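PDB 5JKQ: PfVFT1 from Plasmodium falciparum, which probably binds a small solute between the two lobes of a Venus flytrap fold, in the manner of solute-binding proteins. Local coordinates for residues 18-23 and 172-177; 34-39 and 100-105; 54-59 and 115-120; 217-222 and 226-231. The protein carries 3 engineered substitutions. One frame throughout, in Å; residues are numbered along the deposited sequence.

Contact 1. Residues 18-23 and 172-177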
loop_
_atom_site.group_PDB
_atom_site.type_symbol
_atom_site.label_atom_id
_atom_site.label_comp_id
_atom_site.label_asym_id
_atom_site.label_seq_id
_atom_site.Cartn_x
_atom_site.Cartn_y
_atom_site.Cartn_z
ATOM N N ASP A 18 8.646 -10.350 10.968
ATOM C CA ASP A 18 8.121 -10.208 12.322
ATOM C C ASP A 18 8.648 -8.952 13.013
ATOM O O ASP A 18 7.878 -8.203 13.613
ATOM C CB ASP A 18 8.461 -11.442 13.159
ATOM C CG ASP A 18 7.790 -12.700 12.642
ATOM O OD1 ASP A 18 6.718 -12.589 12.007
ATOM O OD2 ASP A 18 8.330 -13.801 12.872
ATOM N N ILE A 19 9.955 -8.722 12.937
ATOM C CA ILE A 19 10.533 -7.538 13.557
ATOM C C ILE A 19 10.045 -6.293 12.823
ATOM O O ILE A 19 9.893 -5.226 13.415
ATOM C CB ILE A 19 12.078 -7.593 13.567
ATOM C CG1 ILE A 19 12.634 -6.586 14.575
ATOM C CG2 ILE A 19 12.656 -7.365 12.165
ATOM C CD1 ILE A 19 14.043 -6.901 15.034
ATOM N N TYR A 20 9.781 -6.449 11.530
ATOM C CA TYR A 20 9.192 -5.390 10.722
ATOM C C TYR A 20 7.793 -5.049 11.234
ATOM O O TYR A 20 7.471 -3.881 11.447
ATOM C CB TYR A 20 9.160 -5.819 9.254
ATOM C CG TYR A 20 8.179 -5.081 8.371
ATOM C CD1 TYR A 20 8.527 -3.888 7.751
ATOM C CD2 TYR A 20 6.915 -5.602 8.128
ATOM C CE1 TYR A 20 7.632 -3.224 6.932
ATOM C CE2 TYR A 20 6.017 -4.948 7.313
ATOM C CZ TYR A 20 6.377 -3.763 6.716
ATOM O OH TYR A 20 5.471 -3.123 5.905
ATOM N N HIS A 21 6.974 -6.074 11.453
ATOM C CA HIS A 21 5.626 -5.876 11.983
ATOM C C HIS A 21 5.668 -5.334 13.404
ATOM O O HIS A 21 4.817 -4.535 13.803
ATOM C CB HIS A 21 4.838 -7.185 11.960
ATOM C CG HIS A 21 4.386 -7.595 10.596
ATOM N ND1 HIS A 21 4.040 -8.893 10.285
ATOM C CD2 HIS A 21 4.211 -6.878 9.460
ATOM C CE1 HIS A 21 3.678 -8.958 9.017
ATOM N NE2 HIS A 21 3.776 -7.750 8.493
ATOM N N ALA A 22 6.659 -5.780 14.168
ATOM C CA ALA A 22 6.809 -5.346 15.548
ATOM C C ALA A 22 7.168 -3.866 15.616
ATOM O O ALA A 22 6.727 -3.150 16.516
ATOM C CB ALA A 22 7.860 -6.178 16.246
ATOM N N ALA A 23 7.971 -3.411 14.662
ATOM C CA ALA A 23 8.371 -2.014 14.616
ATOM C C ALA A 23 7.167 -1.135 14.292
ATOM O O ALA A 23 6.956 -0.101 14.925
ATOM C CB ALA A 23 9.473 -1.811 13.599
ATOM N N LEU A 172 1.627 -7.407 6.389
ATOM C CA LEU A 172 0.305 -6.837 6.615
ATOM C C LEU A 172 0.094 -5.578 5.779
ATOM O O LEU A 172 1.055 -4.877 5.458
ATOM C CB LEU A 172 0.116 -6.500 8.097
ATOM C CG LEU A 172 -0.015 -7.660 9.079
ATOM C CD1 LEU A 172 0.224 -7.172 10.501
ATOM C CD2 LEU A 172 -1.384 -8.301 8.964
ATOM N N PRO A 173 -1.166 -5.287 5.418
ATOM C CA PRO A 173 -1.449 -3.970 4.845
ATOM C C PRO A 173 -1.387 -2.910 5.946
ATOM O O PRO A 173 -2.420 -2.495 6.473
ATOM C CB PRO A 173 -2.859 -4.130 4.269
ATOM C CG PRO A 173 -3.485 -5.192 5.102
ATOM C CD PRO A 173 -2.371 -6.136 5.470
ATOM N N ILE A 174 -0.170 -2.501 6.297
ATOM C CA ILE A 174 0.056 -1.632 7.447
ATOM C C ILE A 174 -0.559 -0.248 7.263
ATOM O O ILE A 174 -0.923 0.412 8.238
ATOM C CB ILE A 174 1.565 -1.463 7.737
ATOM C CG1 ILE A 174 2.306 -0.945 6.500
ATOM C CG2 ILE A 174 2.167 -2.787 8.186
ATOM C CD1 ILE A 174 3.653 -0.314 6.812
ATOM N N ILE A 175 -0.663 0.180 6.009
ATOM C CA ILE A 175 -1.146 1.513 5.675
ATOM C C ILE A 175 -2.142 1.428 4.525
ATOM O O ILE A 175 -1.898 0.749 3.526
ATOM C CB ILE A 175 0.022 2.450 5.301
ATOM C CG1 ILE A 175 0.945 2.638 6.507
ATOM C CG2 ILE A 175 -0.490 3.809 4.832
ATOM C CD1 ILE A 175 2.273 3.292 6.181
ATOM N N LYS A 176 -3.266 2.119 4.683
ATOM C CA LYS A 176 -4.331 2.116 3.687
ATOM C C LYS A 176 -4.719 3.533 3.282
ATOM O O LYS A 176 -4.475 4.489 4.019
ATOM C CB LYS A 176 -5.569 1.394 4.227
ATOM C CG LYS A 176 -5.292 0.055 4.889
ATOM C CD LYS A 176 -6.587 -0.581 5.366
ATOM C CE LYS A 176 -6.332 -1.769 6.281
ATOM N NZ LYS A 176 -7.003 -3.003 5.789
ATOM N N HIS A 177 -5.317 3.658 2.100
ATOM C CA HIS A 177 -6.051 4.864 1.740
ATOM C C HIS A 177 -7.441 4.442 1.279
ATOM O O HIS A 177 -7.638 3.312 0.833
ATOM C CB HIS A 177 -5.315 5.676 0.665
ATOM C CG HIS A 177 -5.416 5.110 -0.719
ATOM N ND1 HIS A 177 -4.402 4.377 -1.298
ATOM C CD2 HIS A 177 -6.392 5.203 -1.653
ATOM C CE1 HIS A 177 -4.757 4.026 -2.520
ATOM N NE2 HIS A 177 -5.960 4.513 -2.761
HETATM O O HOH W 1 3.495 -5.029 4.768
#
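His-21 and Leu-172 join a helix of the Venus flytrap fold to the approach of one of its long strands. The main-chain N of Leu-172 donates to His-21 NE2 at 3.0 Å, almost straight at 170°, although the nitrogen stands well out of the imidazole plane. The same leucine also lies over that ring: Leu-172 CD1 sits 4.0 Å from the centroid of the His-21 ring and practically on the normal, a CH-pi contact. One residue is thus held by the acceptor nitrogen and the face of a single histidine, and an accepting NE2 is consistent with a neutral ring carrying its proton on ND1.

Beside this pair, the hydroxyl of Tyr-20 meets the end of Ile-174, the two side chains coming from opposite directions, with Tyr-20 OH 3.5 Å from Ile-174 CD1. A chi1 of 160° extends the phenol toward the isoleucine; farther out the hydroxyl is hydrogen-bonded to Asn-149. An inverse gamma turn centred on Pro-173 separates the two contact points, and beyond it strand 175-184 pairs with strand 265-281. A water donates to the same phenol, its oxygen 3.0 Å from Tyr-20 OH.

Contact 2. Residues 34-39 and 100-105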
loop_
_atom_site.group_PDB
_atom_site.type_symbol
_atom_site.label_atom_id
_atom_site.label_comp_id
_atom_site.label_asym_id
_atom_site.label_seq_id
_atom_site.Cartn_x
_atom_site.Cartn_y
_atom_site.Cartn_z
ATOM N N ILE A 34 1.569 8.203 12.892
ATOM C CA ILE A 34 0.457 9.113 12.637
ATOM C C ILE A 34 0.952 10.560 12.626
ATOM O O ILE A 34 0.415 11.401 11.907
ATOM C CB ILE A 34 -0.663 8.945 13.685
ATOM C CG1 ILE A 34 -1.099 7.477 13.747
ATOM C CG2 ILE A 34 -1.854 9.845 13.342
ATOM C CD1 ILE A 34 -2.152 7.169 14.797
ATOM N N ASP A 35 1.980 10.844 13.419
ATOM C CA ASP A 35 2.614 12.158 13.400
ATOM C C ASP A 35 3.220 12.431 12.028
ATOM O O ASP A 35 3.134 13.545 11.510
ATOM C CB ASP A 35 3.693 12.252 14.481
ATOM C CG ASP A 35 3.116 12.473 15.865
ATOM O OD1 ASP A 35 1.882 12.358 16.024
ATOM O OD2 ASP A 35 3.899 12.754 16.796
ATOM N N LEU A 36 3.828 11.402 11.445
ATOM C CA LEU A 36 4.451 11.511 10.132
ATOM C C LEU A 36 3.406 11.701 9.038
ATOM O O LEU A 36 3.653 12.381 8.041
ATOM C CB LEU A 36 5.291 10.268 9.841
ATOM C CG LEU A 36 5.941 10.201 8.460
ATOM C CD1 LEU A 36 7.008 11.275 8.317
ATOM C CD2 LEU A 36 6.517 8.814 8.216
ATOM N N ILE A 37 2.246 11.078 9.219
ATOM C CA ILE A 37 1.142 11.220 8.279
ATOM C C ILE A 37 0.626 12.657 8.321
ATOM O O ILE A 37 0.357 13.258 7.282
ATOM C CB ILE A 37 0.007 10.212 8.595
ATOM C CG1 ILE A 37 0.453 8.800 8.209
ATOM C CG2 ILE A 37 -1.285 10.560 7.851
ATOM C CD1 ILE A 37 -0.457 7.692 8.704
ATOM N N ASP A 38 0.509 13.207 9.526
ATOM C CA ASP A 38 0.048 14.579 9.703
ATOM C C ASP A 38 1.066 15.582 9.164
ATOM O O ASP A 38 0.697 16.564 8.520
ATOM C CB ASP A 38 -0.232 14.869 11.182
ATOM C CG ASP A 38 -1.325 13.985 11.758
ATOM O OD1 ASP A 38 -2.164 13.480 10.981
ATOM O OD2 ASP A 38 -1.349 13.800 12.995
ATOM N N LYS A 39 2.347 15.330 9.429
ATOM C CA LYS A 39 3.412 16.232 9.001
ATOM C C LYS A 39 3.416 16.418 7.486
ATOM O O LYS A 39 3.587 17.532 6.989
ATOM C CB LYS A 39 4.775 15.709 9.462
ATOM C CG LYS A 39 5.951 16.531 8.947
ATOM C CD LYS A 39 7.273 16.056 9.520
ATOM C CE LYS A 39 8.414 16.973 9.101
ATOM N NZ LYS A 39 8.507 17.135 7.621
ATOM N N VAL A 100 12.923 11.031 -1.026
ATOM C CA VAL A 100 12.299 11.875 -0.015
ATOM C C VAL A 100 10.780 11.778 -0.119
ATOM O O VAL A 100 10.248 11.292 -1.118
ATOM C CB VAL A 100 12.730 13.352 -0.161
ATOM C CG1 VAL A 100 14.200 13.512 0.186
ATOM C CG2 VAL A 100 12.451 13.856 -1.571
ATOM N N GLY A 101 10.093 12.245 0.918
ATOM C CA GLY A 101 8.642 12.212 0.959
ATOM C C GLY A 101 8.125 11.241 2.001
ATOM O O GLY A 101 8.899 10.671 2.772
ATOM N N PHE A 102 6.811 11.048 2.011
ATOM C CA PHE A 102 6.155 10.253 3.041
ATOM C C PHE A 102 6.625 8.801 3.066
ATOM O O PHE A 102 7.130 8.327 4.084
ATOM C CB PHE A 102 4.640 10.289 2.850
ATOM C CG PHE A 102 3.896 9.365 3.768
ATOM C CD1 PHE A 102 3.738 9.677 5.108
ATOM C CD2 PHE A 102 3.355 8.183 3.290
ATOM C CE1 PHE A 102 3.054 8.825 5.956
ATOM C CE2 PHE A 102 2.669 7.327 4.133
ATOM C CZ PHE A 102 2.517 7.648 5.466
ATOM N N TRP A 103 6.453 8.097 1.952
ATOM C CA TRP A 103 6.732 6.665 1.912
ATOM C C TRP A 103 8.188 6.338 2.247
ATOM O O TRP A 103 8.446 5.390 2.989
ATOM C CB TRP A 103 6.353 6.092 0.545
ATOM C CG TRP A 103 4.881 5.884 0.412
ATOM C CD1 TRP A 103 4.034 6.537 -0.430
ATOM C CD2 TRP A 103 4.075 4.971 1.168
ATOM N NE1 TRP A 103 2.749 6.084 -0.253
ATOM C CE2 TRP A 103 2.748 5.121 0.721
ATOM C CE3 TRP A 103 4.347 4.039 2.174
ATOM C CZ2 TRP A 103 1.693 4.374 1.246
ATOM C CZ3 TRP A 103 3.298 3.298 2.694
ATOM C CH2 TRP A 103 1.990 3.470 2.229
ATOM N N PRO A 104 9.144 7.110 1.705
ATOM C CA PRO A 104 10.524 6.939 2.172
ATOM C C PRO A 104 10.664 7.185 3.673
ATOM O O PRO A 104 11.350 6.419 4.354
ATOM C CB PRO A 104 11.299 7.989 1.371
ATOM C CG PRO A 104 10.516 8.157 0.134
ATOM C CD PRO A 104 9.074 8.001 0.534
ATOM N N ASP A 105 10.021 8.235 4.180
ATOM C CA ASP A 105 10.083 8.553 5.604
ATOM C C ASP A 105 9.487 7.438 6.456
ATOM O O ASP A 105 9.950 7.196 7.570
ATOM C CB ASP A 105 9.351 9.866 5.906
ATOM C CG ASP A 105 10.215 11.094 5.676
ATOM O OD1 ASP A 105 11.452 10.959 5.564
ATOM O OD2 ASP A 105 9.648 12.205 5.622
#
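Two helices of the flytrap fold pack here: Leu-36 and Ile-37 on helix 32-39 meet Phe-102 and Asp-105 on the first turn of helix 102-118, whose N-cap is Gly-101. Phe-102 carries much of the contact. Its ring swings away from its own amide nitrogen (chi1 173°) and out to helix 32-39, where Phe-102 CE1 comes within 3.4 Å of Ile-37 CG1 in a tight apolar contact. Phe-102 CZ follows the same methylene, at 3.6 Å from Ile-37 CG1. The neighbouring ring atom, Phe-102 CD1, is 4.0 Å from Leu-36 CG, and the carbonyl O of Leu-36 approaches the ring at its edge.

Leu-36 sets both its methyls against Asp-105, on the same first turn. Leu-36 CD1 touches Asp-105 CB at 3.6 Å, while Leu-36 CD2 is 3.7 Å from Asp-105 C. The aspartate therefore offers its aliphatic root to the leucine, and its OD2 is engaged by His-40 NE2, just past the end of helix 32-39. Lys-39 NZ stays 5.4 Å from Asp-105 OD2, too far for a salt bridge. Tyr-44 adds a ring against Phe-102, and Val-106 and Ile-109 continue the apolar surface beneath Leu-36. No hydrogen bond joins the two segments; this is hydrophobic helix-to-helix packing of helix 32-39 against the N-terminal turn of helix 102-118.

Contact 3. Residues 54-59 and 115-120. Engineered in segment 54-59: Ala-57 (natural residue Ser).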
loop_
_atom_site.group_PDB
_atom_site.type_symbol
_atom_site.label_atom_id
_atom_site.label_comp_id
_atom_site.label_asym_id
_atom_site.label_seq_id
_atom_site.Cartn_x
_atom_site.Cartn_y
_atom_site.Cartn_z
ATOM N N PRO A 54 3.507 -8.882 16.699
ATOM C CA PRO A 54 4.567 -9.195 17.665
ATOM C C PRO A 54 5.049 -7.964 18.421
ATOM O O PRO A 54 5.029 -6.863 17.871
ATOM C CB PRO A 54 5.695 -9.761 16.791
ATOM C CG PRO A 54 5.093 -10.012 15.451
ATOM C CD PRO A 54 3.972 -9.048 15.312
ATOM N N ASN A 55 5.474 -8.152 19.666
ATOM C CA ASN A 55 6.087 -7.079 20.438
ATOM C C ASN A 55 7.575 -6.993 20.137
ATOM O O ASN A 55 8.296 -7.983 20.269
ATOM C CB ASN A 55 5.870 -7.297 21.933
ATOM C CG ASN A 55 4.406 -7.284 22.318
ATOM O OD1 ASN A 55 3.623 -6.477 21.815
ATOM N ND2 ASN A 55 4.026 -8.187 23.213
ATOM N N LEU A 56 8.028 -5.809 19.739
ATOM C CA LEU A 56 9.419 -5.610 19.346
ATOM C C LEU A 56 10.382 -6.065 20.438
ATOM O O LEU A 56 11.432 -6.639 20.152
ATOM C CB LEU A 56 9.665 -4.139 19.006
ATOM C CG LEU A 56 11.064 -3.776 18.501
ATOM C CD1 LEU A 56 11.377 -4.501 17.196
ATOM C CD2 LEU A 56 11.195 -2.266 18.326
ATOM N N ALA A 57 10.008 -5.820 21.689
ATOM C CA ALA A 57 10.849 -6.166 22.828
ATOM C C ALA A 57 11.155 -7.664 22.893
ATOM O O ALA A 57 12.237 -8.061 23.326
ATOM C CB ALA A 57 10.187 -5.712 24.117
ATOM N N ASP A 58 10.208 -8.489 22.455
ATOM C CA ASP A 58 10.351 -9.939 22.543
ATOM C C ASP A 58 11.223 -10.528 21.436
ATOM O O ASP A 58 11.863 -11.560 21.635
ATOM C CB ASP A 58 8.977 -10.611 22.500
ATOM C CG ASP A 58 8.082 -10.187 23.643
ATOM O OD1 ASP A 58 8.611 -9.714 24.670
ATOM O OD2 ASP A 58 6.849 -10.334 23.512
ATOM N N ILE A 59 11.245 -9.878 20.276
ATOM C CA ILE A 59 11.869 -10.456 19.089
ATOM C C ILE A 59 13.365 -10.690 19.278
ATOM O O ILE A 59 14.096 -9.819 19.754
ATOM C CB ILE A 59 11.655 -9.564 17.840
ATOM C CG1 ILE A 59 10.165 -9.285 17.618
ATOM C CG2 ILE A 59 12.248 -10.216 16.589
ATOM C CD1 ILE A 59 9.306 -10.525 17.447
ATOM N N SER A 115 16.446 -0.556 14.407
ATOM C CA SER A 115 17.835 -0.350 14.790
ATOM C C SER A 115 17.974 -0.154 16.298
ATOM O O SER A 115 18.948 -0.605 16.899
ATOM C CB SER A 115 18.424 0.850 14.049
ATOM O OG SER A 115 18.510 0.603 12.658
ATOM N N LYS A 116 16.996 0.508 16.907
ATOM C CA LYS A 116 17.046 0.791 18.339
ATOM C C LYS A 116 16.760 -0.448 19.187
ATOM O O LYS A 116 16.936 -0.422 20.405
ATOM C CB LYS A 116 16.062 1.908 18.694
ATOM C CG LYS A 116 16.595 3.302 18.389
ATOM C CD LYS A 116 15.636 4.396 18.837
ATOM C CE LYS A 116 14.437 4.513 17.912
ATOM N NZ LYS A 116 13.517 5.612 18.326
ATOM N N HIS A 117 16.327 -1.530 18.545
ATOM C CA HIS A 117 16.079 -2.783 19.251
ATOM C C HIS A 117 17.207 -3.782 19.011
ATOM O O HIS A 117 17.709 -4.397 19.953
ATOM C CB HIS A 117 14.746 -3.396 18.826
ATOM C CG HIS A 117 14.485 -4.732 19.444
ATOM N ND1 HIS A 117 14.588 -4.953 20.801
ATOM C CD2 HIS A 117 14.147 -5.922 18.893
ATOM C CE1 HIS A 117 14.317 -6.220 21.060
ATOM N NE2 HIS A 117 14.047 -6.830 19.920
ATOM N N ILE A 118 17.594 -3.958 17.753
ATOM C CA ILE A 118 18.715 -4.836 17.434
ATOM C C ILE A 118 19.988 -4.236 18.005
ATOM O O ILE A 118 20.770 -4.919 18.668
ATOM C CB ILE A 118 18.884 -5.041 15.920
ATOM C CG1 ILE A 118 17.620 -5.677 15.331
ATOM C CG2 ILE A 118 20.113 -5.910 15.641
ATOM C CD1 ILE A 118 17.674 -5.944 13.829
ATOM N N PHE A 119 20.180 -2.951 17.729
ATOM C CA PHE A 119 21.313 -2.197 18.242
ATOM C C PHE A 119 20.798 -1.196 19.274
ATOM O O PHE A 119 19.772 -1.445 19.907
ATOM C CB PHE A 119 22.055 -1.513 17.092
ATOM C CG PHE A 119 22.661 -2.477 16.117
ATOM C CD1 PHE A 119 23.843 -3.131 16.419
ATOM C CD2 PHE A 119 22.046 -2.737 14.904
ATOM C CE1 PHE A 119 24.402 -4.024 15.528
ATOM C CE2 PHE A 119 22.602 -3.628 14.008
ATOM C CZ PHE A 119 23.782 -4.273 14.320
ATOM N N ASN A 120 21.497 -0.077 19.442
ATOM C CA ASN A 120 21.142 0.904 20.465
ATOM C C ASN A 120 21.167 2.334 19.916
ATOM O O ASN A 120 21.484 3.282 20.636
ATOM C CB ASN A 120 22.091 0.772 21.660
ATOM C CG ASN A 120 21.424 1.111 22.981
ATOM O OD1 ASN A 120 20.462 0.458 23.391
ATOM N ND2 ASN A 120 21.948 2.123 23.667
#
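Leu-56 to Asp-58 curl through helical backbone angles opposite the last turn of helix 102-118, with the CA atoms of Ala-57 and His-117 7.2 Å apart. The curl is made of two consecutive turns, Asp-58 N bonding to Asn-55 O and Ile-59 N to Leu-56 O, and it swings carbonyl groups toward the imidazole.

His-117 carries nearly the whole contact. With CG anti to the backbone N (chi1 176°), the ring is sent into the bend, where His-117 NE2 donates to Ile-59 O at 3.0 Å with an N-H...O angle of 158°. The acceptor lies close to the ring plane, and the donor meets the carbonyl from the side, at a C=O...N angle of 136°. Leu-56 O instead lies over one face of the ring; its very short approach to NE2 has a poor angle for a hydrogen bond and is doubtful in detail.

Leu-56 also contributes its side chain, which runs alongside the histidine, pointing the other way: Leu-56 CD1 is 3.5 Å from His-117 CD2, and Leu-56 CG is 3.7 Å from His-117 CB. Ala-57, an engineered residue in place of serine, meets the ring through its backbone, Ala-57 O lying 3.6 Å from His-117 CE1. Ile-19 of helix 14-29 packs against both Leu-56 and the neighbouring Ile-118. A side-chain donor near a helix C-terminus thus fastens a turn of the loop between strand 45-46 and helix 68-75 to the helix end.

Contact 4. Residues 217-222 and 226-231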
loop_
_atom_site.group_PDB
_atom_site.type_symbol
_atom_site.label_atom_id
_atom_site.label_comp_id
_atom_site.label_asym_id
_atom_site.label_seq_id
_atom_site.Cartn_x
_atom_site.Cartn_y
_atom_site.Cartn_z
ATOM N N ALA A 217 -11.628 -1.716 -5.870
ATOM C CA ALA A 217 -12.251 -1.609 -4.557
ATOM C C ALA A 217 -13.768 -1.758 -4.657
ATOM O O ALA A 217 -14.409 -2.260 -3.735
ATOM C CB ALA A 217 -11.888 -0.285 -3.904
ATOM N N LEU A 218 -14.333 -1.327 -5.782
ATOM C CA LEU A 218 -15.772 -1.431 -6.006
ATOM C C LEU A 218 -16.140 -2.717 -6.741
ATOM O O LEU A 218 -17.265 -3.204 -6.619
ATOM C CB LEU A 218 -16.284 -0.221 -6.792
ATOM C CG LEU A 218 -16.722 0.970 -5.936
ATOM C CD1 LEU A 218 -15.539 1.867 -5.605
ATOM C CD2 LEU A 218 -17.824 1.750 -6.629
ATOM N N LYS A 219 -15.199 -3.260 -7.507
ATOM C CA LYS A 219 -15.424 -4.517 -8.211
ATOM C C LYS A 219 -15.692 -5.635 -7.207
ATOM O O LYS A 219 -16.455 -6.563 -7.483
ATOM C CB LYS A 219 -14.224 -4.870 -9.093
ATOM C CG LYS A 219 -14.472 -6.041 -10.041
ATOM C CD LYS A 219 -13.174 -6.686 -10.501
ATOM C CE LYS A 219 -13.093 -6.764 -12.015
ATOM N NZ LYS A 219 -12.953 -5.418 -12.635
ATOM N N ASN A 220 -15.062 -5.535 -6.041
ATOM C CA ASN A 220 -15.274 -6.491 -4.961
ATOM C C ASN A 220 -16.729 -6.533 -4.513
ATOM O O ASN A 220 -17.208 -7.553 -4.019
ATOM C CB ASN A 220 -14.384 -6.143 -3.765
ATOM C CG ASN A 220 -12.916 -6.414 -4.027
ATOM O OD1 ASN A 220 -12.561 -7.354 -4.738
ATOM N ND2 ASN A 220 -12.053 -5.587 -3.448
ATOM N N ILE A 221 -17.425 -5.413 -4.688
ATOM C CA ILE A 221 -18.807 -5.289 -4.246
ATOM C C ILE A 221 -19.789 -5.654 -5.354
ATOM O O ILE A 221 -20.719 -6.430 -5.134
ATOM C CB ILE A 221 -19.118 -3.849 -3.769
ATOM C CG1 ILE A 221 -18.107 -3.396 -2.709
ATOM C CG2 ILE A 221 -20.545 -3.750 -3.229
ATOM C CD1 ILE A 221 -18.109 -4.231 -1.435
ATOM N N PHE A 222 -19.580 -5.096 -6.543
ATOM C CA PHE A 222 -20.594 -5.146 -7.592
ATOM C C PHE A 222 -20.359 -6.226 -8.646
ATOM O O PHE A 222 -21.285 -6.587 -9.367
ATOM C CB PHE A 222 -20.693 -3.779 -8.268
ATOM C CG PHE A 222 -21.201 -2.700 -7.359
ATOM C CD1 PHE A 222 -22.480 -2.769 -6.837
ATOM C CD2 PHE A 222 -20.401 -1.625 -7.017
ATOM C CE1 PHE A 222 -22.955 -1.786 -5.996
ATOM C CE2 PHE A 222 -20.872 -0.634 -6.174
ATOM C CZ PHE A 222 -22.151 -0.715 -5.664
ATOM N N VAL A 226 -21.754 -4.193 -13.445
ATOM C CA VAL A 226 -21.393 -2.966 -14.145
ATOM C C VAL A 226 -20.085 -3.151 -14.904
ATOM O O VAL A 226 -19.369 -4.129 -14.686
ATOM C CB VAL A 226 -21.246 -1.778 -13.169
ATOM C CG1 VAL A 226 -22.545 -1.531 -12.425
ATOM C CG2 VAL A 226 -20.123 -2.036 -12.180
ATOM N N THR A 227 -19.786 -2.208 -15.793
ATOM C CA THR A 227 -18.509 -2.184 -16.500
ATOM C C THR A 227 -17.579 -1.169 -15.845
ATOM O O THR A 227 -18.026 -0.127 -15.362
ATOM C CB THR A 227 -18.691 -1.842 -17.990
ATOM O OG1 THR A 227 -19.425 -0.619 -18.118
ATOM C CG2 THR A 227 -19.443 -2.953 -18.703
ATOM N N TYR A 228 -16.287 -1.482 -15.833
ATOM C CA TYR A 228 -15.293 -0.662 -15.146
ATOM C C TYR A 228 -14.327 -0.021 -16.133
ATOM O O TYR A 228 -13.645 -0.715 -16.888
ATOM C CB TYR A 228 -14.523 -1.508 -14.130
ATOM C CG TYR A 228 -15.425 -2.212 -13.144
ATOM C CD1 TYR A 228 -15.802 -1.597 -11.957
ATOM C CD2 TYR A 228 -15.911 -3.486 -13.404
ATOM C CE1 TYR A 228 -16.633 -2.233 -11.056
ATOM C CE2 TYR A 228 -16.743 -4.131 -12.507
ATOM C CZ TYR A 228 -17.099 -3.500 -11.335
ATOM O OH TYR A 228 -17.929 -4.131 -10.436
ATOM N N ASP A 229 -14.280 1.307 -16.117
ATOM C CA ASP A 229 -13.389 2.067 -16.984
ATOM C C ASP A 229 -12.449 2.935 -16.155
ATOM O O ASP A 229 -12.893 3.849 -15.457
ATOM C CB ASP A 229 -14.199 2.935 -17.950
ATOM C CG ASP A 229 -13.330 3.641 -18.971
ATOM O OD1 ASP A 229 -12.191 3.186 -19.208
ATOM O OD2 ASP A 229 -13.791 4.649 -19.546
ATOM N N TYR A 230 -11.154 2.639 -16.235
ATOM C CA TYR A 230 -10.137 3.418 -15.536
ATOM C C TYR A 230 -9.047 3.923 -16.482
ATOM O O TYR A 230 -8.284 4.829 -16.139
ATOM C CB TYR A 230 -9.506 2.587 -14.418
ATOM C CG TYR A 230 -8.806 1.340 -14.900
ATOM C CD1 TYR A 230 -7.468 1.371 -15.271
ATOM C CD2 TYR A 230 -9.482 0.132 -14.980
ATOM C CE1 TYR A 230 -6.823 0.232 -15.711
ATOM C CE2 TYR A 230 -8.846 -1.012 -15.419
ATOM C CZ TYR A 230 -7.518 -0.958 -15.783
ATOM O OH TYR A 230 -6.882 -2.097 -16.220
ATOM N N LYS A 231 -8.980 3.339 -17.671
ATOM C CA LYS A 231 -7.958 3.700 -18.644
ATOM C C LYS A 231 -8.239 5.054 -19.294
ATOM O O LYS A 231 -7.317 5.745 -19.725
ATOM C CB LYS A 231 -7.854 2.612 -19.716
ATOM C CG LYS A 231 -7.220 1.324 -19.215
ATOM C CD LYS A 231 -7.408 0.177 -20.196
ATOM C CE LYS A 231 -6.785 -1.107 -19.666
ATOM N NZ LYS A 231 -6.874 -2.230 -20.640
#
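Tyr-228 reaches from its strand to Lys-219 and Phe-222 on the preceding helix; the axes of helix segment 217-222 and strand 227-229 approach to 10.1 Å and run antiparallel (177°). From CB, which is directed at the helix, the ring passes beneath the bent chain of the lysine. Tyr-228 CG and CD2 meet the ammonium end, CD2 lying 3.6 Å from Lys-219 NZ. Next along the ring, Tyr-228 CE2 is 3.9 Å from Lys-219 CG, and CZ comes up against the lysine's CA. At the tip, Tyr-228 OH is 3.4 Å from Lys-219 CA and 3.5 Å from Phe-222 CB; its hydrogen bond goes to the carbonyl O of Leu-223, immediately after the helix.

The lysine folds over one face of the phenol rather than extending away. Its CB makes a CH-pi contact with the ring, while bends late in the chain bring Lys-219 NZ to 4.2 Å from the Tyr-228 centroid. That cation-pi contact is off-centre, 34° from the normal, and would probably stabilise the charge of this exposed lysine.

Nearer the connecting turn, Phe-222 CB rests 4.3 Å from Val-226 CG2, and both residues pack on Ile-199 of helix 192-201. Within the sheet, the main chains of Thr-227 and Asp-229 hydrogen-bond to strand 206-209. Strand 206-209, helix 212-222 and strand 227-229 form a beta-alpha-beta unit with parallel strands, whose helix this contact packs against its second strand.

Overall arrangement
Contacts 2 and 3 lie on the opposite side of the chain's centre from contact 4, and contact 1 sits nearer the middle; the centres of contacts 3 and 4 are about 42 Å apart. Contacts 2 and 3 use the two ends of helix 102-118, their centres about 22 Å apart; their segments alternate along the chain, and both fall within the loop closed by contact 1. Contact 1 touches each of them, through Ile-175 on Trp-103 and Ile-19 on Leu-56 and Ile-118. Contact 4 follows later in sequence, yet shares with contact 1 the mixed sheet that includes strand 175-184. That shared sheet spans two separately packed regions, consistent with a Venus flytrap architecture.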